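Local coordinates for protein TRAP dicarboxylate transporter, DctP subunit (Anaerococcus prevoti, PDB 4N91) that binds D-glucuronate as either anomer, probably as the extracytoplasmic solute-binding component of a TRAP-type uptake system, at residues S95-E100 with P180-M185; D104-F109 with G141-V146; F109-L114 with E313-N318; V131-E136 with A322-A327. One frame throughout, in Å; residues are numbered along the deposited sequence.

Contact 1 (S95-E100 with P180-M185); sequences SNAILE and PTNVRM
The carboxylate of Glu100 reaches across to Pro180 and Thr181 and grips the first turn of helix 180-188, joining the two lobes expected of a periplasmic-binding-protein fold: segment 95-100 begins at the end of strand 91-95 of the five-stranded sheet, while helix 180-188 connects the parallel strands 173-176 and 192-195. Two neighbouring donors meet the two oxygens. Thr181 OG1 gives its proton to Glu100 OE1 at 2.7 Å, and Thr181 N lies 2.9 Å from Glu100 OE2 with a nearly straight N-H...O angle of 170°. Both arrive on the syn side of the carboxylate, the hydroxyl tilted 21° out of its plane and the amide slightly less. With CG lodged between the backbone N and carbonyl carbon (chi1 67°), the extended Glu100 side chain carries its charge to the start of the helix, where the helix dipole would probably help to stabilise it. Pro180, with no N-H to give, lays CD 3.1 Å from Glu100 OE2. Outside the two segments, OE1 also binds Asn110 and OE2 binds Ser179. A glutamine in place of Glu100 would put an NH2 where one oxygen now accepts, and would probably leave either the hydroxyl or the amide of Thr181 without its mate. Ser95, which lines the glucuronate pocket, stands at the N-cap of helix 96-99, its OG accepting from Ala97 N at 3.2 Å. The methyl of that alanine approaches the partner helix, with Ala97 CB 4.3 Å from Asn182 OD1, on a side chain whose ND2 is bound to Gln238.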
# COMPACT_ATOMS: atom_id res chain seq x y z
N SER A 95 -2.57 -2.08 -3.10
CA SER A 95 -2.40 -1.82 -1.69
C SER A 95 -3.10 -2.89 -0.88
O SER A 95 -4.19 -3.36 -1.24
CB SER A 95 -2.98 -0.46 -1.31
OG SER A 95 -2.87 -0.22 0.08
N ASN A 96 -2.48 -3.30 0.20
CA ASN A 96 -3.09 -4.27 1.10
C ASN A 96 -4.48 -3.79 1.54
O ASN A 96 -5.37 -4.60 1.84
CB ASN A 96 -2.20 -4.44 2.32
CG ASN A 96 -2.54 -5.65 3.12
OD1 ASN A 96 -2.10 -6.75 2.81
ND2 ASN A 96 -3.33 -5.46 4.16
N ALA A 97 -4.66 -2.47 1.59
CA ALA A 97 -5.93 -1.88 2.03
C ALA A 97 -7.11 -2.47 1.26
O ALA A 97 -8.17 -2.69 1.83
CB ALA A 97 -5.89 -0.36 1.87
N ILE A 98 -6.96 -2.67 -0.04
CA ILE A 98 -8.10 -3.13 -0.83
C ILE A 98 -8.21 -4.64 -0.93
O ILE A 98 -9.25 -5.17 -1.26
CB ILE A 98 -8.15 -2.51 -2.25
CG1 ILE A 98 -7.03 -3.04 -3.12
CG2 ILE A 98 -8.16 -0.93 -2.18
CD1 ILE A 98 -7.21 -2.73 -4.59
N LEU A 99 -7.14 -5.36 -0.60
CA LEU A 99 -7.16 -6.81 -0.73
C LEU A 99 -8.05 -7.46 0.32
O LEU A 99 -8.54 -8.56 0.12
CB LEU A 99 -5.77 -7.38 -0.67
CG LEU A 99 -4.89 -6.96 -1.87
CD1 LEU A 99 -3.51 -7.55 -1.71
CD2 LEU A 99 -5.49 -7.38 -3.20
N GLU A 100 -8.30 -6.76 1.43
CA GLU A 100 -9.20 -7.29 2.46
C GLU A 100 -10.62 -7.52 1.97
O GLU A 100 -11.35 -8.26 2.60
CB GLU A 100 -9.20 -6.37 3.69
CG GLU A 100 -9.80 -5.00 3.44
CD GLU A 100 -9.82 -4.11 4.68
OE1 GLU A 100 -9.08 -4.38 5.66
OE2 GLU A 100 -10.57 -3.11 4.64
N PRO A 180 -13.01 -1.30 3.89
CA PRO A 180 -13.91 -1.16 5.05
C PRO A 180 -13.17 -0.86 6.36
O PRO A 180 -13.71 -0.14 7.20
CB PRO A 180 -14.65 -2.49 5.10
CG PRO A 180 -14.57 -3.02 3.66
CD PRO A 180 -13.25 -2.54 3.13
N THR A 181 -11.95 -1.34 6.50
CA THR A 181 -11.17 -1.04 7.70
C THR A 181 -10.94 0.46 7.84
O THR A 181 -11.18 1.06 8.90
CB THR A 181 -9.82 -1.79 7.67
OG1 THR A 181 -10.07 -3.17 7.88
CG2 THR A 181 -8.89 -1.26 8.75
N ASN A 182 -10.53 1.10 6.74
CA ASN A 182 -10.30 2.53 6.77
C ASN A 182 -11.56 3.35 6.94
O ASN A 182 -11.54 4.41 7.56
CB ASN A 182 -9.49 2.98 5.55
CG ASN A 182 -8.03 2.60 5.69
OD1 ASN A 182 -7.64 1.49 5.35
ND2 ASN A 182 -7.23 3.51 6.23
N VAL A 183 -12.67 2.89 6.38
CA VAL A 183 -13.93 3.57 6.64
C VAL A 183 -14.25 3.56 8.14
O VAL A 183 -14.61 4.59 8.72
CB VAL A 183 -15.06 2.94 5.84
CG1 VAL A 183 -16.41 3.51 6.29
CG2 VAL A 183 -14.82 3.18 4.36
N ARG A 184 -14.13 2.40 8.77
CA ARG A 184 -14.38 2.29 10.20
C ARG A 184 -13.41 3.16 11.01
O ARG A 184 -13.79 3.77 11.99
CB ARG A 184 -14.30 0.83 10.65
CG ARG A 184 -14.52 0.61 12.12
CD ARG A 184 -15.90 1.02 12.58
NE ARG A 184 -16.07 0.65 13.98
CZ ARG A 184 -16.90 1.27 14.82
NH1 ARG A 184 -17.65 2.28 14.41
NH2 ARG A 184 -16.96 0.87 16.09
N MSE A 185 -12.15 3.22 10.59
CA MSE A 185 -11.18 4.07 11.26
C MSE A 185 -11.65 5.53 11.24
O MSE A 185 -11.54 6.24 12.25
CB MSE A 185 -9.81 3.95 10.60
CG MSE A 185 -8.73 4.71 11.34
SE MSE A 185 -7.02 4.66 10.37
CE MSE A 185 -7.46 5.90 8.91

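Contact 2 (D104-F109 with G141-V146); sequences DVWEIF and GGFEGV
Phe143 and Gly145 are the two points at which segment 141-146 meets the indole of Trp106. Gly141 and Gly142 lead the chain into the strand; Gly142 has a positive phi (107°), where a side chain would be jammed against the carbonyl oxygen of Gly141. At Phe143 the backbone becomes extended. Its CG sits between the backbone N and the carbonyl carbon (chi1 65°), a setting that swings the phenyl toward the indole, and Phe143 CE1 comes within 4.4 Å of Trp106 CZ2. The tryptophan atom lies at the edge of the phenyl, near its plane, whereas the phenyl approaches the indole obliquely. The same phenyl packs on Ile245 of strand 242-247.

Strand 143-149 forms one border of the five-stranded mixed sheet and runs antiparallel to 242-247, with its residues alternating between two sides. Glu144 accordingly points away from the indole and forms a salt bridge with Arg139. At Gly145 it is the backbone that meets the indole, its CA at the ring edge and 4.5 Å from Trp106 CH2. A CB on Gly145 would stand only 3.4 Å from that CH2, so the bare backbone allows the six-membered end of the indole to come close. The other end of the ring is fixed by a hydrogen bond from Trp106 NE1 to Thr138 OG1, while Ile134 and Ile243 also pack on the side chain.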
# COMPACT_ATOMS: atom_id res chain seq x y z
N ASP A 104 -10.68 -11.81 3.80
CA ASP A 104 -10.59 -11.06 5.04
C ASP A 104 -9.25 -11.19 5.78
O ASP A 104 -8.95 -10.35 6.62
CB ASP A 104 -11.75 -11.40 5.99
CG ASP A 104 -11.70 -12.82 6.53
OD1 ASP A 104 -10.68 -13.54 6.43
OD2 ASP A 104 -12.73 -13.24 7.12
N VAL A 105 -8.46 -12.22 5.50
CA VAL A 105 -7.22 -12.37 6.24
C VAL A 105 -6.22 -11.24 5.93
O VAL A 105 -5.34 -10.96 6.74
CB VAL A 105 -6.58 -13.75 6.05
CG1 VAL A 105 -5.78 -13.82 4.77
CG2 VAL A 105 -5.68 -14.07 7.24
N TRP A 106 -6.37 -10.58 4.79
CA TRP A 106 -5.46 -9.45 4.49
C TRP A 106 -5.63 -8.30 5.49
O TRP A 106 -4.76 -7.43 5.62
CB TRP A 106 -5.64 -8.91 3.08
CG TRP A 106 -5.34 -9.86 1.97
CD1 TRP A 106 -6.24 -10.66 1.32
CD2 TRP A 106 -4.09 -10.07 1.32
NE1 TRP A 106 -5.62 -11.36 0.33
CE2 TRP A 106 -4.30 -11.04 0.31
CE3 TRP A 106 -2.80 -9.54 1.49
CZ2 TRP A 106 -3.28 -11.48 -0.53
CZ3 TRP A 106 -1.79 -10.00 0.66
CH2 TRP A 106 -2.04 -10.95 -0.33
N GLU A 107 -6.76 -8.30 6.20
CA GLU A 107 -7.07 -7.28 7.21
C GLU A 107 -5.94 -7.07 8.19
O GLU A 107 -5.84 -6.00 8.76
CB GLU A 107 -8.26 -7.75 8.07
CG GLU A 107 -9.58 -7.52 7.47
CD GLU A 107 -10.68 -8.19 8.26
OE1 GLU A 107 -10.44 -9.16 9.05
OE2 GLU A 107 -11.83 -7.75 8.05
N ILE A 108 -5.16 -8.11 8.44
CA ILE A 108 -4.12 -8.04 9.47
C ILE A 108 -3.20 -6.82 9.30
O ILE A 108 -2.92 -6.09 10.27
CB ILE A 108 -3.30 -9.36 9.56
CG1 ILE A 108 -2.27 -9.31 10.68
CG2 ILE A 108 -2.61 -9.71 8.24
CD1 ILE A 108 -2.84 -9.21 12.03
N PHE A 109 -2.73 -6.58 8.08
CA PHE A 109 -1.78 -5.48 7.86
C PHE A 109 -2.45 -4.11 7.68
O PHE A 109 -1.77 -3.11 7.47
CB PHE A 109 -0.86 -5.75 6.66
CG PHE A 109 -0.12 -7.04 6.75
CD1 PHE A 109 0.58 -7.40 7.89
CD2 PHE A 109 -0.11 -7.92 5.68
CE1 PHE A 109 1.26 -8.59 7.93
CE2 PHE A 109 0.57 -9.12 5.74
CZ PHE A 109 1.24 -9.46 6.87
N GLY A 141 -9.59 -17.14 -5.53
CA GLY A 141 -10.08 -15.93 -6.15
C GLY A 141 -9.24 -15.50 -7.36
O GLY A 141 -9.52 -14.48 -7.98
N GLY A 142 -8.21 -16.28 -7.68
CA GLY A 142 -7.50 -16.13 -8.92
C GLY A 142 -6.10 -15.52 -8.82
O GLY A 142 -5.43 -15.40 -9.84
N PHE A 143 -5.65 -15.17 -7.63
CA PHE A 143 -4.31 -14.59 -7.49
C PHE A 143 -3.60 -14.94 -6.19
O PHE A 143 -4.20 -15.38 -5.21
CB PHE A 143 -4.39 -13.06 -7.67
CG PHE A 143 -5.17 -12.34 -6.60
CD1 PHE A 143 -4.58 -11.94 -5.41
CD2 PHE A 143 -6.51 -12.01 -6.81
CE1 PHE A 143 -5.31 -11.25 -4.44
CE2 PHE A 143 -7.25 -11.33 -5.85
CZ PHE A 143 -6.65 -10.93 -4.68
N GLU A 144 -2.29 -14.73 -6.19
CA GLU A 144 -1.53 -14.84 -4.96
C GLU A 144 -0.48 -13.75 -4.89
O GLU A 144 0.02 -13.27 -5.93
CB GLU A 144 -0.94 -16.22 -4.78
CG GLU A 144 0.28 -16.51 -5.56
CD GLU A 144 0.80 -17.94 -5.31
OE1 GLU A 144 0.42 -18.58 -4.31
OE2 GLU A 144 1.58 -18.43 -6.15
N GLY A 145 -0.17 -13.35 -3.66
CA GLY A 145 0.89 -12.39 -3.41
C GLY A 145 2.22 -13.06 -3.63
O GLY A 145 2.41 -14.22 -3.25
N VAL A 146 3.15 -12.33 -4.25
CA VAL A 146 4.48 -12.86 -4.49
C VAL A 146 5.59 -12.07 -3.79
O VAL A 146 6.67 -12.63 -3.52
CB VAL A 146 4.80 -12.98 -6.00
CG1 VAL A 146 3.87 -14.03 -6.64
CG2 VAL A 146 4.76 -11.62 -6.70

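Contact 3 (F109-L114 with E313-N318); sequences FNLPYL and EVLERN
Leu111 buries 59 Å² against helix 301-317, more than Val314 and Leu315, the two helix residues that receive it, put together. Its isobutyl group divides the work between two branches. Leu111 CD2 is set against the fork of the valine, 3.8 Å from both Val314 CB and Val314 CG1, with Val314 CG2 only slightly farther away. The other methyl makes a looser contact, Leu111 CD1 standing 4.4 Å from Leu315 CD2. The leucine CG is turned anti to its carbonyl carbon (chi1 -65°), which extends both methyls toward the helix.

The contact fastens the irregular stretch between helices 96-99 and 118-125 to the last turns of helix 301-317, in the C-terminal helical part of the fold. Pro112 continues the line of apolar contacts toward the start of that helix, resting on Val307 and Leu310. Val314 presents its branched carbon directly toward the loop, whereas Leu315 starts from a less direct position and approaches through its distal methyl. Both helix residues also touch Leu321 in the turn before helix 322-334. On the loop side Leu111 follows Asn110, which is held by a hydrogen bond from its side chain to Asn96.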
# COMPACT_ATOMS: atom_id res chain seq x y z
N PHE A 109 -2.73 -6.58 8.08
CA PHE A 109 -1.78 -5.48 7.86
C PHE A 109 -2.45 -4.11 7.68
O PHE A 109 -1.77 -3.11 7.47
CB PHE A 109 -0.86 -5.75 6.66
CG PHE A 109 -0.12 -7.04 6.75
CD1 PHE A 109 0.58 -7.40 7.89
CD2 PHE A 109 -0.11 -7.92 5.68
CE1 PHE A 109 1.26 -8.59 7.93
CE2 PHE A 109 0.57 -9.12 5.74
CZ PHE A 109 1.24 -9.46 6.87
N ASN A 110 -3.77 -4.07 7.75
CA ASN A 110 -4.52 -2.80 7.70
C ASN A 110 -4.86 -2.25 9.08
O ASN A 110 -5.45 -1.17 9.19
CB ASN A 110 -5.80 -2.97 6.89
CG ASN A 110 -5.51 -3.29 5.44
OD1 ASN A 110 -4.46 -2.89 4.92
ND2 ASN A 110 -6.39 -4.05 4.80
N LEU A 111 -4.48 -2.96 10.14
CA LEU A 111 -4.77 -2.50 11.49
C LEU A 111 -3.98 -1.23 11.80
O LEU A 111 -2.79 -1.18 11.54
CB LEU A 111 -4.41 -3.59 12.51
CG LEU A 111 -5.24 -4.87 12.44
CD1 LEU A 111 -4.72 -5.92 13.43
CD2 LEU A 111 -6.70 -4.55 12.70
N PRO A 112 -4.63 -0.22 12.37
CA PRO A 112 -3.92 0.99 12.78
C PRO A 112 -2.98 0.75 13.95
O PRO A 112 -3.29 -0.07 14.84
CB PRO A 112 -5.04 1.94 13.20
CG PRO A 112 -6.30 1.33 12.71
CD PRO A 112 -6.07 -0.13 12.63
N TYR A 113 -1.85 1.45 13.93
CA TYR A 113 -0.88 1.42 15.01
C TYR A 113 -0.51 -0.01 15.36
O TYR A 113 -0.44 -0.38 16.54
CB TYR A 113 -1.42 2.19 16.21
CG TYR A 113 -1.63 3.63 15.86
CD1 TYR A 113 -0.55 4.46 15.61
CD2 TYR A 113 -2.90 4.17 15.72
CE1 TYR A 113 -0.73 5.79 15.26
CE2 TYR A 113 -3.10 5.48 15.39
CZ TYR A 113 -2.01 6.29 15.15
OH TYR A 113 -2.19 7.61 14.78
N LEU A 114 -0.25 -0.78 14.32
CA LEU A 114 0.06 -2.19 14.47
C LEU A 114 1.55 -2.36 14.70
O LEU A 114 1.96 -3.14 15.57
CB LEU A 114 -0.38 -2.95 13.22
CG LEU A 114 0.05 -4.41 13.16
CD1 LEU A 114 -0.62 -5.18 14.29
CD2 LEU A 114 -0.31 -4.98 11.80
N GLU A 313 -12.16 -5.07 17.49
CA GLU A 313 -13.29 -5.55 16.71
C GLU A 313 -12.83 -6.50 15.63
O GLU A 313 -13.45 -7.52 15.39
CB GLU A 313 -14.00 -4.36 16.03
CG GLU A 313 -14.80 -3.49 16.98
CD GLU A 313 -15.16 -2.12 16.39
OE1 GLU A 313 -15.05 -1.91 15.16
OE2 GLU A 313 -15.55 -1.23 17.19
N VAL A 314 -11.76 -6.14 14.95
CA VAL A 314 -11.27 -6.92 13.81
C VAL A 314 -10.78 -8.26 14.32
O VAL A 314 -11.09 -9.31 13.74
CB VAL A 314 -10.18 -6.16 13.04
CG1 VAL A 314 -9.42 -7.09 12.10
CG2 VAL A 314 -10.80 -5.00 12.26
N LEU A 315 -10.02 -8.25 15.41
CA LEU A 315 -9.47 -9.49 15.93
C LEU A 315 -10.57 -10.41 16.45
O LEU A 315 -10.53 -11.63 16.26
CB LEU A 315 -8.46 -9.22 17.04
CG LEU A 315 -7.15 -8.57 16.60
CD1 LEU A 315 -6.25 -8.30 17.80
CD2 LEU A 315 -6.41 -9.41 15.57
N GLU A 316 -11.57 -9.82 17.11
CA GLU A 316 -12.67 -10.61 17.67
C GLU A 316 -13.49 -11.28 16.58
O GLU A 316 -14.00 -12.38 16.78
CB GLU A 316 -13.61 -9.75 18.51
CG GLU A 316 -13.09 -9.45 19.90
CD GLU A 316 -13.89 -8.36 20.61
OE1 GLU A 316 -14.67 -7.64 19.95
OE2 GLU A 316 -13.73 -8.22 21.85
N ARG A 317 -13.62 -10.62 15.44
CA ARG A 317 -14.48 -11.12 14.39
C ARG A 317 -13.80 -12.16 13.52
O ARG A 317 -14.46 -13.00 12.91
CB ARG A 317 -15.02 -9.97 13.53
CG ARG A 317 -15.99 -9.11 14.33
CD ARG A 317 -16.47 -7.85 13.62
NE ARG A 317 -17.26 -7.03 14.54
CZ ARG A 317 -17.45 -5.71 14.41
NH1 ARG A 317 -18.19 -5.06 15.31
NH2 ARG A 317 -16.90 -5.04 13.40
N ASN A 318 -12.48 -12.12 13.47
CA ASN A 318 -11.73 -12.98 12.56
C ASN A 318 -10.66 -13.75 13.33
O ASN A 318 -9.55 -13.26 13.55
CB ASN A 318 -11.08 -12.16 11.47
CG ASN A 318 -10.48 -13.02 10.41
OD1 ASN A 318 -10.39 -14.23 10.57
ND2 ASN A 318 -10.06 -12.41 9.31

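Contact 4 (V131-E136 with A322-A327); sequences VKPIFE and APFYDA
The hydrogen bond from Phe135 N to Val131 O, 2.8 Å long, spans Pro133 and Ile134, the pair that meets the phenyl of Phe324. Helix 128-135 is kinked here, because the nitrogen of Pro133 makes no bond to the preceding turn. The two residues take different parts of the phenyl. Ile134 comes over one face in a CH-pi contact, with CD1 3.9 Å from the centroid of the Phe324 ring and 15° off its normal. CG1 of Ile134 is anti to the carbonyl carbon (chi1 -53°), and a second bend (chi2 -64°) brings the terminal methyl over the ring. Pro133 lies instead at the edge, in the ring plane, with its CB 3.8 Å from Phe324 CZ. A serine in place of Phe324 would probably open a gap beside Pro133 and leave the Ile134 methyl without the aromatic face on which it rests. Ile134 also packs on Val105. Helix 128-135 thus lies between the C-terminal helix 322-334, which supplies the phenyl, and strand 143-149, which is tied to it by a backbone hydrogen bond between Phe135 and Gly145.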
# COMPACT_ATOMS: atom_id res chain seq x y z
N VAL A 131 3.96 -13.95 6.15
CA VAL A 131 3.32 -13.47 4.91
C VAL A 131 2.81 -14.58 3.99
O VAL A 131 1.80 -14.40 3.32
CB VAL A 131 4.20 -12.47 4.11
CG1 VAL A 131 4.46 -11.23 4.94
CG2 VAL A 131 5.52 -13.12 3.66
N LYS A 132 3.46 -15.74 3.95
CA LYS A 132 3.05 -16.74 2.97
C LYS A 132 1.60 -17.20 3.09
O LYS A 132 0.91 -17.30 2.08
CB LYS A 132 4.02 -17.92 2.92
CG LYS A 132 4.84 -17.90 1.63
CD LYS A 132 6.28 -18.40 1.76
CE LYS A 132 6.96 -18.32 0.38
NZ LYS A 132 8.39 -18.73 0.37
N PRO A 133 1.11 -17.47 4.31
CA PRO A 133 -0.30 -17.86 4.46
C PRO A 133 -1.26 -16.77 4.01
O PRO A 133 -2.34 -17.07 3.49
CB PRO A 133 -0.44 -18.11 5.96
CG PRO A 133 0.90 -18.40 6.41
CD PRO A 133 1.85 -17.61 5.57
N ILE A 134 -0.86 -15.52 4.21
CA ILE A 134 -1.67 -14.39 3.79
C ILE A 134 -1.65 -14.27 2.27
O ILE A 134 -2.69 -14.19 1.62
CB ILE A 134 -1.18 -13.08 4.43
CG1 ILE A 134 -1.06 -13.23 5.94
CG2 ILE A 134 -2.10 -11.92 4.09
CD1 ILE A 134 -2.35 -13.48 6.64
N PHE A 135 -0.44 -14.28 1.71
CA PHE A 135 -0.25 -14.13 0.26
C PHE A 135 -0.95 -15.23 -0.54
O PHE A 135 -1.36 -15.01 -1.68
CB PHE A 135 1.25 -14.13 -0.09
CG PHE A 135 1.99 -12.87 0.29
CD1 PHE A 135 1.38 -11.85 1.01
CD2 PHE A 135 3.30 -12.70 -0.10
CE1 PHE A 135 2.09 -10.70 1.33
CE2 PHE A 135 4.00 -11.56 0.23
CZ PHE A 135 3.40 -10.57 0.93
N GLU A 136 -1.09 -16.41 0.04
CA GLU A 136 -1.70 -17.56 -0.63
C GLU A 136 -3.20 -17.69 -0.39
O GLU A 136 -3.84 -18.58 -0.93
CB GLU A 136 -1.01 -18.85 -0.18
CG GLU A 136 0.44 -18.91 -0.60
CD GLU A 136 1.19 -20.09 -0.01
OE1 GLU A 136 0.56 -20.96 0.62
OE2 GLU A 136 2.43 -20.12 -0.20
N ALA A 322 -5.33 -13.82 15.13
CA ALA A 322 -4.61 -13.79 16.40
C ALA A 322 -3.17 -14.30 16.29
O ALA A 322 -2.26 -13.67 16.81
CB ALA A 322 -5.39 -14.58 17.46
N PRO A 323 -2.94 -15.45 15.64
CA PRO A 323 -1.55 -15.94 15.66
C PRO A 323 -0.59 -15.06 14.84
O PRO A 323 0.60 -14.98 15.18
CB PRO A 323 -1.68 -17.35 15.07
CG PRO A 323 -2.96 -17.35 14.35
CD PRO A 323 -3.87 -16.42 15.06
N PHE A 324 -1.10 -14.40 13.81
CA PHE A 324 -0.31 -13.43 13.05
C PHE A 324 -0.02 -12.20 13.90
O PHE A 324 1.11 -11.70 13.96
CB PHE A 324 -1.02 -13.03 11.76
CG PHE A 324 -1.23 -14.17 10.82
CD1 PHE A 324 -0.21 -14.57 9.96
CD2 PHE A 324 -2.42 -14.87 10.81
CE1 PHE A 324 -0.40 -15.62 9.09
CE2 PHE A 324 -2.60 -15.94 9.95
CZ PHE A 324 -1.58 -16.32 9.10
N TYR A 325 -1.06 -11.72 14.57
CA TYR A 325 -0.91 -10.61 15.51
C TYR A 325 0.12 -10.92 16.59
O TYR A 325 0.96 -10.07 16.89
CB TYR A 325 -2.25 -10.27 16.12
CG TYR A 325 -2.28 -9.01 16.94
CD1 TYR A 325 -2.40 -7.76 16.34
CD2 TYR A 325 -2.23 -9.06 18.32
CE1 TYR A 325 -2.45 -6.60 17.10
CE2 TYR A 325 -2.28 -7.90 19.09
CZ TYR A 325 -2.39 -6.69 18.48
OH TYR A 325 -2.43 -5.57 19.29
N ASP A 326 0.07 -12.13 17.16
CA ASP A 326 1.05 -12.55 18.18
C ASP A 326 2.47 -12.47 17.64
O ASP A 326 3.39 -12.00 18.33
CB ASP A 326 0.80 -13.98 18.65
CG ASP A 326 -0.50 -14.13 19.40
OD1 ASP A 326 -1.04 -13.13 19.92
OD2 ASP A 326 -0.98 -15.28 19.46
N ALA A 327 2.66 -12.95 16.42
CA ALA A 327 3.98 -13.00 15.81
C ALA A 327 4.48 -11.58 15.57
O ALA A 327 5.65 -11.29 15.77
CB ALA A 327 3.94 -13.80 14.52

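How the contacts relate
The first segments of contacts 1 to 4 follow one another between residues 95 and 136, and their partners lie later, at 141-146, 180-185, 313-318 and 322-327. Contact 2 is nested within the loop closed by contact 1, whereas all other pairs cross along the chain. Centres of contacts 1 and 3, like those of 2 and 4, are about 10 Å apart; contacts 1 and 4, with centres about 17 Å apart, do not touch. Contacts 2 and 3 share Phe109. A salt bridge from Arg184 to Glu313 links contacts 1 and 3; helix 301-317 of contact 3 is followed in the chain by helix 322-334 of contact 4. Contact 1, beside the glucuronate pocket, is thus joined through contacts 2 and 3 to the border strand 143-149 and the C-terminal helices.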